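Local coordinates for E3 19 kDa protein (Human adenovirus E serotype 4, PDB 5IRO) that probably binds class I heavy chains and retains them in the endoplasmic reticulum, which would impair their transport to the surface of the infected cell, at residues L20-D25 with N83-E88; A30-C35 with N52-S57; V42-K47 with E65-S70. All coordinates share one frame; numbering follows the deposited sequence.

Contact 1: residues L20-D25 with N83-E88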
# COMPACT_ATOMS: atom_id res chain seq x y z
N LEU D 20 15.29 -17.54 -8.83
CA LEU D 20 15.13 -16.09 -8.78
C LEU D 20 13.95 -15.59 -9.61
O LEU D 20 13.65 -16.13 -10.67
CB LEU D 20 16.43 -15.35 -9.15
CG LEU D 20 17.11 -15.46 -10.51
CD1 LEU D 20 18.19 -14.40 -10.62
CD2 LEU D 20 17.71 -16.84 -10.74
N SER D 21 13.29 -14.55 -9.11
CA SER D 21 12.13 -13.97 -9.76
C SER D 21 12.33 -12.47 -9.98
O SER D 21 13.04 -11.81 -9.22
CB SER D 21 10.86 -14.21 -8.94
OG SER D 21 11.06 -13.86 -7.58
N PHE D 22 11.71 -11.94 -11.03
CA PHE D 22 11.82 -10.52 -11.36
C PHE D 22 10.44 -9.88 -11.33
O PHE D 22 9.45 -10.50 -11.70
CB PHE D 22 12.46 -10.32 -12.73
CG PHE D 22 13.91 -10.73 -12.79
CD1 PHE D 22 14.90 -9.77 -12.91
CD2 PHE D 22 14.28 -12.06 -12.71
CE1 PHE D 22 16.22 -10.13 -12.96
CE2 PHE D 22 15.60 -12.43 -12.76
CZ PHE D 22 16.58 -11.47 -12.88
N GLN D 23 10.39 -8.63 -10.89
CA GLN D 23 9.10 -7.96 -10.74
C GLN D 23 9.21 -6.44 -10.89
O GLN D 23 10.18 -5.84 -10.43
CB GLN D 23 8.48 -8.34 -9.39
CG GLN D 23 7.08 -7.81 -9.14
CD GLN D 23 6.47 -8.35 -7.86
OE1 GLN D 23 6.90 -9.40 -7.36
NE2 GLN D 23 5.48 -7.65 -7.32
N PRO D 24 8.22 -5.83 -11.56
CA PRO D 24 8.13 -4.38 -11.73
C PRO D 24 7.63 -3.67 -10.47
O PRO D 24 6.48 -3.84 -10.09
CB PRO D 24 7.08 -4.23 -12.85
CG PRO D 24 6.27 -5.48 -12.78
CD PRO D 24 7.23 -6.55 -12.38
N ASP D 25 8.50 -2.88 -9.84
CA ASP D 25 8.11 -2.14 -8.64
C ASP D 25 8.55 -0.69 -8.70
O ASP D 25 9.66 -0.38 -8.33
CB ASP D 25 8.73 -2.79 -7.39
CG ASP D 25 7.87 -3.90 -6.82
OD1 ASP D 25 7.75 -3.97 -5.57
OD2 ASP D 25 7.34 -4.72 -7.59
N ASN D 83 27.90 -17.83 -9.63
CA ASN D 83 26.90 -18.23 -10.61
C ASN D 83 26.48 -17.06 -11.50
O ASN D 83 26.19 -15.98 -11.00
CB ASN D 83 25.68 -18.82 -9.91
CG ASN D 83 25.88 -20.27 -9.51
OD1 ASN D 83 26.75 -20.96 -10.04
ND2 ASN D 83 25.08 -20.74 -8.56
N THR D 84 26.43 -17.29 -12.80
CA THR D 84 26.05 -16.22 -13.73
C THR D 84 24.62 -16.41 -14.22
O THR D 84 24.29 -17.38 -14.90
CB THR D 84 27.03 -16.10 -14.93
OG1 THR D 84 26.54 -15.14 -15.86
CG2 THR D 84 27.23 -17.44 -15.63
N PHE D 85 23.75 -15.48 -13.84
CA PHE D 85 22.40 -15.43 -14.38
C PHE D 85 22.20 -14.03 -14.92
O PHE D 85 22.44 -13.05 -14.22
CB PHE D 85 21.35 -15.72 -13.31
CG PHE D 85 19.95 -15.84 -13.85
CD1 PHE D 85 19.12 -14.73 -13.92
CD2 PHE D 85 19.48 -17.05 -14.33
CE1 PHE D 85 17.83 -14.84 -14.43
CE2 PHE D 85 18.20 -17.17 -14.84
CZ PHE D 85 17.38 -16.06 -14.89
N ILE D 86 21.75 -13.95 -16.17
CA ILE D 86 21.60 -12.67 -16.82
C ILE D 86 20.29 -11.95 -16.47
O ILE D 86 19.19 -12.44 -16.74
CB ILE D 86 21.76 -12.80 -18.35
CG1 ILE D 86 21.72 -11.42 -19.01
CG2 ILE D 86 20.74 -13.78 -18.95
CD1 ILE D 86 23.00 -10.65 -18.83
N PHE D 87 20.43 -10.80 -15.83
CA PHE D 87 19.30 -10.00 -15.41
C PHE D 87 18.86 -9.13 -16.58
O PHE D 87 17.74 -8.62 -16.61
CB PHE D 87 19.66 -9.13 -14.19
CG PHE D 87 20.27 -9.90 -13.05
CD1 PHE D 87 19.49 -10.32 -11.99
CD2 PHE D 87 21.62 -10.20 -13.04
CE1 PHE D 87 20.04 -11.04 -10.94
CE2 PHE D 87 22.17 -10.91 -12.00
CZ PHE D 87 21.39 -11.33 -10.95
N GLU D 88 19.76 -8.97 -17.54
CA GLU D 88 19.49 -8.20 -18.75
C GLU D 88 18.46 -8.90 -19.64
O GLU D 88 17.95 -8.32 -20.59
CB GLU D 88 20.80 -8.01 -19.53
CG GLU D 88 20.77 -7.00 -20.67
CD GLU D 88 22.13 -6.85 -21.34
OE1 GLU D 88 23.12 -7.41 -20.82
OE2 GLU D 88 22.20 -6.18 -22.39

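Contact 2: residues A30-C35 with N52-S57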
# COMPACT_ATOMS: atom_id res chain seq x y z
N ALA D 30 12.96 -5.05 -10.06
CA ALA D 30 13.22 -5.65 -8.75
C ALA D 30 13.61 -7.11 -8.89
O ALA D 30 12.86 -7.93 -9.44
CB ALA D 30 12.00 -5.51 -7.85
N VAL D 31 14.79 -7.42 -8.37
CA VAL D 31 15.36 -8.76 -8.42
C VAL D 31 15.18 -9.48 -7.09
O VAL D 31 15.39 -8.89 -6.02
CB VAL D 31 16.88 -8.70 -8.72
CG1 VAL D 31 17.46 -10.10 -8.83
CG2 VAL D 31 17.13 -7.90 -9.99
N LEU D 32 14.77 -10.74 -7.15
CA LEU D 32 14.59 -11.54 -5.94
C LEU D 32 15.26 -12.90 -6.09
O LEU D 32 14.69 -13.81 -6.69
CB LEU D 32 13.10 -11.74 -5.67
CG LEU D 32 12.79 -12.48 -4.36
CD1 LEU D 32 12.88 -11.55 -3.17
CD2 LEU D 32 11.44 -13.16 -4.44
N ILE D 33 16.45 -13.04 -5.52
CA ILE D 33 17.17 -14.31 -5.56
C ILE D 33 16.81 -15.18 -4.36
O ILE D 33 17.26 -14.93 -3.24
CB ILE D 33 18.70 -14.08 -5.57
CG1 ILE D 33 19.06 -13.03 -6.62
CG2 ILE D 33 19.43 -15.38 -5.84
CD1 ILE D 33 20.51 -12.59 -6.58
N LYS D 34 15.99 -16.20 -4.61
CA LYS D 34 15.55 -17.09 -3.54
C LYS D 34 16.29 -18.43 -3.54
O LYS D 34 16.17 -19.22 -4.47
CB LYS D 34 14.04 -17.33 -3.62
CG LYS D 34 13.49 -18.16 -2.48
CD LYS D 34 11.97 -18.24 -2.55
CE LYS D 34 11.39 -18.95 -1.34
NZ LYS D 34 9.92 -19.10 -1.46
N CYS D 35 17.06 -18.67 -2.49
CA CYS D 35 17.68 -19.97 -2.27
C CYS D 35 16.99 -20.68 -1.11
O CYS D 35 16.02 -20.16 -0.55
CB CYS D 35 19.18 -19.82 -2.02
SG CYS D 35 20.11 -19.14 -3.42
N ASN D 52 21.62 -13.51 3.60
CA ASN D 52 21.12 -14.77 4.13
C ASN D 52 20.70 -15.78 3.07
O ASN D 52 21.49 -16.17 2.21
CB ASN D 52 19.98 -14.51 5.12
CG ASN D 52 20.40 -13.62 6.28
OD1 ASN D 52 20.62 -12.42 6.11
ND2 ASN D 52 20.52 -14.21 7.46
N ASN D 53 19.44 -16.20 3.14
CA ASN D 53 18.89 -17.22 2.25
C ASN D 53 18.20 -16.62 1.02
O ASN D 53 18.23 -17.19 -0.06
CB ASN D 53 17.89 -18.10 3.01
CG ASN D 53 18.55 -18.92 4.10
OD1 ASN D 53 18.75 -18.44 5.21
ND2 ASN D 53 18.87 -20.17 3.80
N THR D 54 17.58 -15.45 1.20
CA THR D 54 16.86 -14.80 0.12
C THR D 54 17.28 -13.34 0.03
O THR D 54 17.36 -12.64 1.04
CB THR D 54 15.33 -14.88 0.33
OG1 THR D 54 14.95 -16.25 0.51
CG2 THR D 54 14.59 -14.31 -0.88
N LEU D 55 17.56 -12.88 -1.19
CA LEU D 55 18.07 -11.54 -1.40
C LEU D 55 17.12 -10.75 -2.31
O LEU D 55 16.50 -11.32 -3.20
CB LEU D 55 19.47 -11.61 -2.02
CG LEU D 55 20.42 -10.42 -1.89
CD1 LEU D 55 21.87 -10.88 -1.93
CD2 LEU D 55 20.18 -9.40 -2.99
N ALA D 56 17.01 -9.45 -2.06
CA ALA D 56 16.19 -8.59 -2.90
C ALA D 56 16.92 -7.30 -3.25
O ALA D 56 17.30 -6.53 -2.36
CB ALA D 56 14.86 -8.28 -2.21
N SER D 57 17.12 -7.07 -4.54
CA SER D 57 17.76 -5.84 -5.00
C SER D 57 17.12 -5.32 -6.28
O SER D 57 15.92 -5.51 -6.50
CB SER D 57 19.26 -6.07 -5.23
OG SER D 57 19.88 -4.88 -5.67

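Contact 3: residues V42-K47 with E65-S70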
# COMPACT_ATOMS: atom_id res chain seq x y z
N VAL D 42 24.13 -20.64 4.43
CA VAL D 42 24.14 -20.55 2.98
C VAL D 42 23.92 -19.08 2.64
O VAL D 42 22.79 -18.59 2.60
CB VAL D 42 23.09 -21.49 2.30
CG1 VAL D 42 21.76 -21.43 3.02
CG2 VAL D 42 22.93 -21.16 0.82
N ALA D 43 25.02 -18.37 2.42
CA ALA D 43 24.96 -16.93 2.25
C ALA D 43 24.84 -16.54 0.79
O ALA D 43 25.56 -17.04 -0.05
CB ALA D 43 26.19 -16.28 2.87
N ILE D 44 23.91 -15.64 0.49
CA ILE D 44 23.73 -15.18 -0.88
C ILE D 44 24.22 -13.75 -1.01
O ILE D 44 23.91 -12.89 -0.19
CB ILE D 44 22.27 -15.35 -1.38
CG1 ILE D 44 22.17 -15.01 -2.87
CG2 ILE D 44 21.30 -14.51 -0.56
CD1 ILE D 44 23.00 -15.90 -3.76
N GLN D 45 25.01 -13.50 -2.05
CA GLN D 45 25.53 -12.17 -2.30
C GLN D 45 25.29 -11.81 -3.76
O GLN D 45 25.46 -12.65 -4.64
CB GLN D 45 27.03 -12.13 -1.97
CG GLN D 45 27.80 -10.95 -2.56
CD GLN D 45 28.24 -9.97 -1.50
OE1 GLN D 45 28.38 -10.32 -0.33
NE2 GLN D 45 28.48 -8.73 -1.90
N TYR D 46 24.90 -10.57 -4.02
CA TYR D 46 24.59 -10.14 -5.38
C TYR D 46 25.53 -9.00 -5.80
O TYR D 46 26.44 -9.22 -6.59
CB TYR D 46 23.12 -9.71 -5.49
CG TYR D 46 22.74 -9.04 -6.79
CD1 TYR D 46 23.24 -9.50 -8.01
CD2 TYR D 46 21.89 -7.94 -6.80
CE1 TYR D 46 22.90 -8.88 -9.19
CE2 TYR D 46 21.54 -7.32 -7.98
CZ TYR D 46 22.05 -7.79 -9.18
OH TYR D 46 21.70 -7.18 -10.36
N LYS D 47 25.30 -7.80 -5.28
CA LYS D 47 26.19 -6.68 -5.58
C LYS D 47 27.20 -6.49 -4.45
O LYS D 47 28.26 -7.12 -4.42
CB LYS D 47 25.39 -5.39 -5.74
CG LYS D 47 24.55 -5.29 -7.01
CD LYS D 47 23.70 -4.02 -7.01
CE LYS D 47 22.81 -3.94 -8.25
NZ LYS D 47 21.79 -2.86 -8.14
N GLU D 65 25.80 -9.27 -13.14
CA GLU D 65 25.04 -10.34 -13.76
C GLU D 65 25.55 -11.68 -13.26
O GLU D 65 25.38 -12.72 -13.90
CB GLU D 65 25.14 -10.24 -15.27
CG GLU D 65 24.51 -8.98 -15.81
CD GLU D 65 24.99 -8.65 -17.19
OE1 GLU D 65 26.01 -9.24 -17.62
OE2 GLU D 65 24.34 -7.82 -17.86
N TRP D 66 26.21 -11.62 -12.11
CA TRP D 66 26.67 -12.81 -11.43
C TRP D 66 26.36 -12.63 -9.95
O TRP D 66 26.14 -11.51 -9.49
CB TRP D 66 28.17 -12.99 -11.68
CG TRP D 66 29.01 -11.83 -11.24
CD1 TRP D 66 29.54 -10.86 -12.03
CD2 TRP D 66 29.50 -11.59 -9.92
NE1 TRP D 66 30.28 -9.98 -11.28
CE2 TRP D 66 30.28 -10.41 -9.97
CE3 TRP D 66 29.34 -12.23 -8.69
CZ2 TRP D 66 30.90 -9.87 -8.85
CZ3 TRP D 66 29.95 -11.70 -7.58
CH2 TRP D 66 30.72 -10.53 -7.66
N TYR D 67 26.34 -13.73 -9.21
CA TYR D 67 26.11 -13.68 -7.77
C TYR D 67 26.83 -14.83 -7.08
O TYR D 67 27.02 -15.89 -7.67
CB TYR D 67 24.60 -13.68 -7.47
CG TYR D 67 23.84 -14.88 -8.01
CD1 TYR D 67 23.44 -15.91 -7.17
CD2 TYR D 67 23.52 -14.97 -9.36
CE1 TYR D 67 22.75 -17.00 -7.67
CE2 TYR D 67 22.83 -16.05 -9.86
CZ TYR D 67 22.44 -17.06 -9.01
OH TYR D 67 21.75 -18.14 -9.51
N THR D 68 27.22 -14.61 -5.83
CA THR D 68 28.01 -15.61 -5.11
C THR D 68 27.16 -16.34 -4.08
O THR D 68 26.32 -15.75 -3.41
CB THR D 68 29.22 -14.98 -4.39
OG1 THR D 68 28.79 -13.91 -3.54
CG2 THR D 68 30.21 -14.44 -5.38
N VAL D 69 27.40 -17.65 -3.97
CA VAL D 69 26.73 -18.46 -2.97
C VAL D 69 27.76 -19.14 -2.07
O VAL D 69 28.56 -19.96 -2.51
CB VAL D 69 25.78 -19.51 -3.62
CG1 VAL D 69 26.48 -20.28 -4.73
CG2 VAL D 69 25.21 -20.46 -2.56
N SER D 70 27.75 -18.76 -0.79
CA SER D 70 28.69 -19.29 0.17
C SER D 70 28.04 -20.48 0.85
O SER D 70 27.01 -20.34 1.51
CB SER D 70 29.07 -18.23 1.20
OG SER D 70 29.51 -17.03 0.58

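Contact 1: residues L20-D25 with N83-E88
Leu20 turns its CG between its own backbone N and carbonyl carbon (chi1 63°), which carries both methyls toward Phe85, while the Phe85 ring is extended away from its N (chi1 -173°) to meet them. Leu20 CD2 sits over the centre of one face of the Phe85 ring, a CH-pi contact with 3.9 Å from CD2 to the ring centroid, almost on the normal. Leu20 CD1 lies on the same side of the ring, nearer the Phe85 CD1 corner (3.4 Å), and reaches on to Phe87 CE1 (3.8 Å). Two residues on, Phe22 meets both aromatic neighbours with the far end of its ring. Its CE2 lies 3.7 Å from Phe85 CE1, the two side chains running antiparallel past one another. Phe87 CD1 comes to the Phe22 edge, close to the plane of that ring; the Phe22 and Phe87 rings meet at their borders without stacking, centroids 5.7 Å apart and planes at 57°. Phe87 is buried further by the rings of Trp59 and Tyr46 and by Val31, and Phe85 also packs on Tyr67. Apolar side chains alone join the segments: Leu20 and Phe22 come from strand 20-24 of one three-stranded antiparallel sheet, Phe85 and Phe87 from the chain that follows strand 78-84 of the second, together a hydrophobic cluster between the two sheets, consistent with the immunoglobulin-like beta-sandwich of the E-set clan.

Contact 2: residues A30-C35 with N52-S57
Between Cys35 and Asn53 the flat groups are amides, with no ring taking part: the Asn53 side-chain amide sends ND2 outside the segments to Gly36 O and Cys39 O, and Asn53 O accepts Cys35 N at 3.1 Å. An antiparallel ladder follows. Ile33 and Leu55 exchange two bonds, each 2.9 Å from N to O, and Val31 and Ser57 form a second such pair. Leu32 with Ala56 is the non-hydrogen-bonded pair between these two, and Lys34 with Thr54 the one between Ile33-Leu55 and the Cys35 bond, with CA-H...O contacts such as Ala56 CA to Val31 O (3.2 Å) filling in. On the face of Leu32, Lys34, Thr54 and Ala56, Leu32 holds CG anti to its N (chi1 -176°), from where CD1 leans across to 3.9 Å from Ala56 CB. Lys34 starts beside Thr54, its CG 3.8 Å from Thr54 OG1, and then leads its extended chain away. A chain of another protein packs on this face, touching Leu32, Thr54 and Ala56. The other face, with Val31, Ile33, Leu55 and Ser57, turns inward onto Ile44, Tyr46 and Phe87. Cys35 is disulfide-bonded to Cys18, and strand 29-34 is central in its sheet, between strands 20-24 and 54-59.

Contact 3: residues V42-K47 with E65-S70
Backbone hydrogen bonds pair Ala43 with Ser70 and Gln45 with Thr68, two in each pair and each 2.9 Å from N to O, and the short strand 43-45 runs antiparallel to strand 66-72. Ile44 and Val69 form the non-hydrogen-bonded pair between them. Apolar contacts gather on the Ile44 and Val69 face. Ile44 sends CD1 to the edge of the Tyr67 ring, near the ring plane and 3.4 Å from Tyr67 CD1. Tyr67 takes its ring out between backbone N and carbonyl carbon (chi1 58°), away from the partner strand; its CB lies 3.1 Å from Gln45 O. Farther along, Val42 CG2 meets Val69 CG2 at 4.1 Å. The other face carries Gln45, Thr68 and Ser70, with Ala43 CB 3.9 Å from Ser70 CB. Gln45 runs alongside Thr68, its CB 3.0 Å from Thr68 OG1. Gln45 bends at chi2 (110°), and its NE2 donates to Lys47 O at 3.0 Å, approaching from above that carbonyl plane but within its own amide plane. Ser70 OG is hydrogen-bonded to Thr80 OG1. Beyond the ladder, Trp66 O lies at the edge of the Tyr46 ring, 3.8 Å from Tyr46 CD1. Strand 43-45 is outermost in its sheet within this chain, and strand 66-72 is central, with strand 78-84 beyond; Ile44, Tyr46 and Tyr67 pack inward on Ile33 of the facing sheet.

Contacts 2 and 3 are each made within a sheet and rest on antiparallel backbone ladders, whereas contact 1 spans the two sheets through apolar side chains alone. Contact 2 is the most buried, its inner side in the core and its outer side against another protein. Contact 3 is partly buried: one face looks into the core, and the other carries more exposed polar residues. Contact 1 joins elements of both: strand 20-24 borders 29-34 of contact 2, and strand 78-84 borders 66-72 of contact 3. In sequence contacts 2 and 3 alternate, both nested inside the loop that contact 1 closes. All belong to the part ahead of the transmembrane helix, probably the domain in the endoplasmic reticulum lumen.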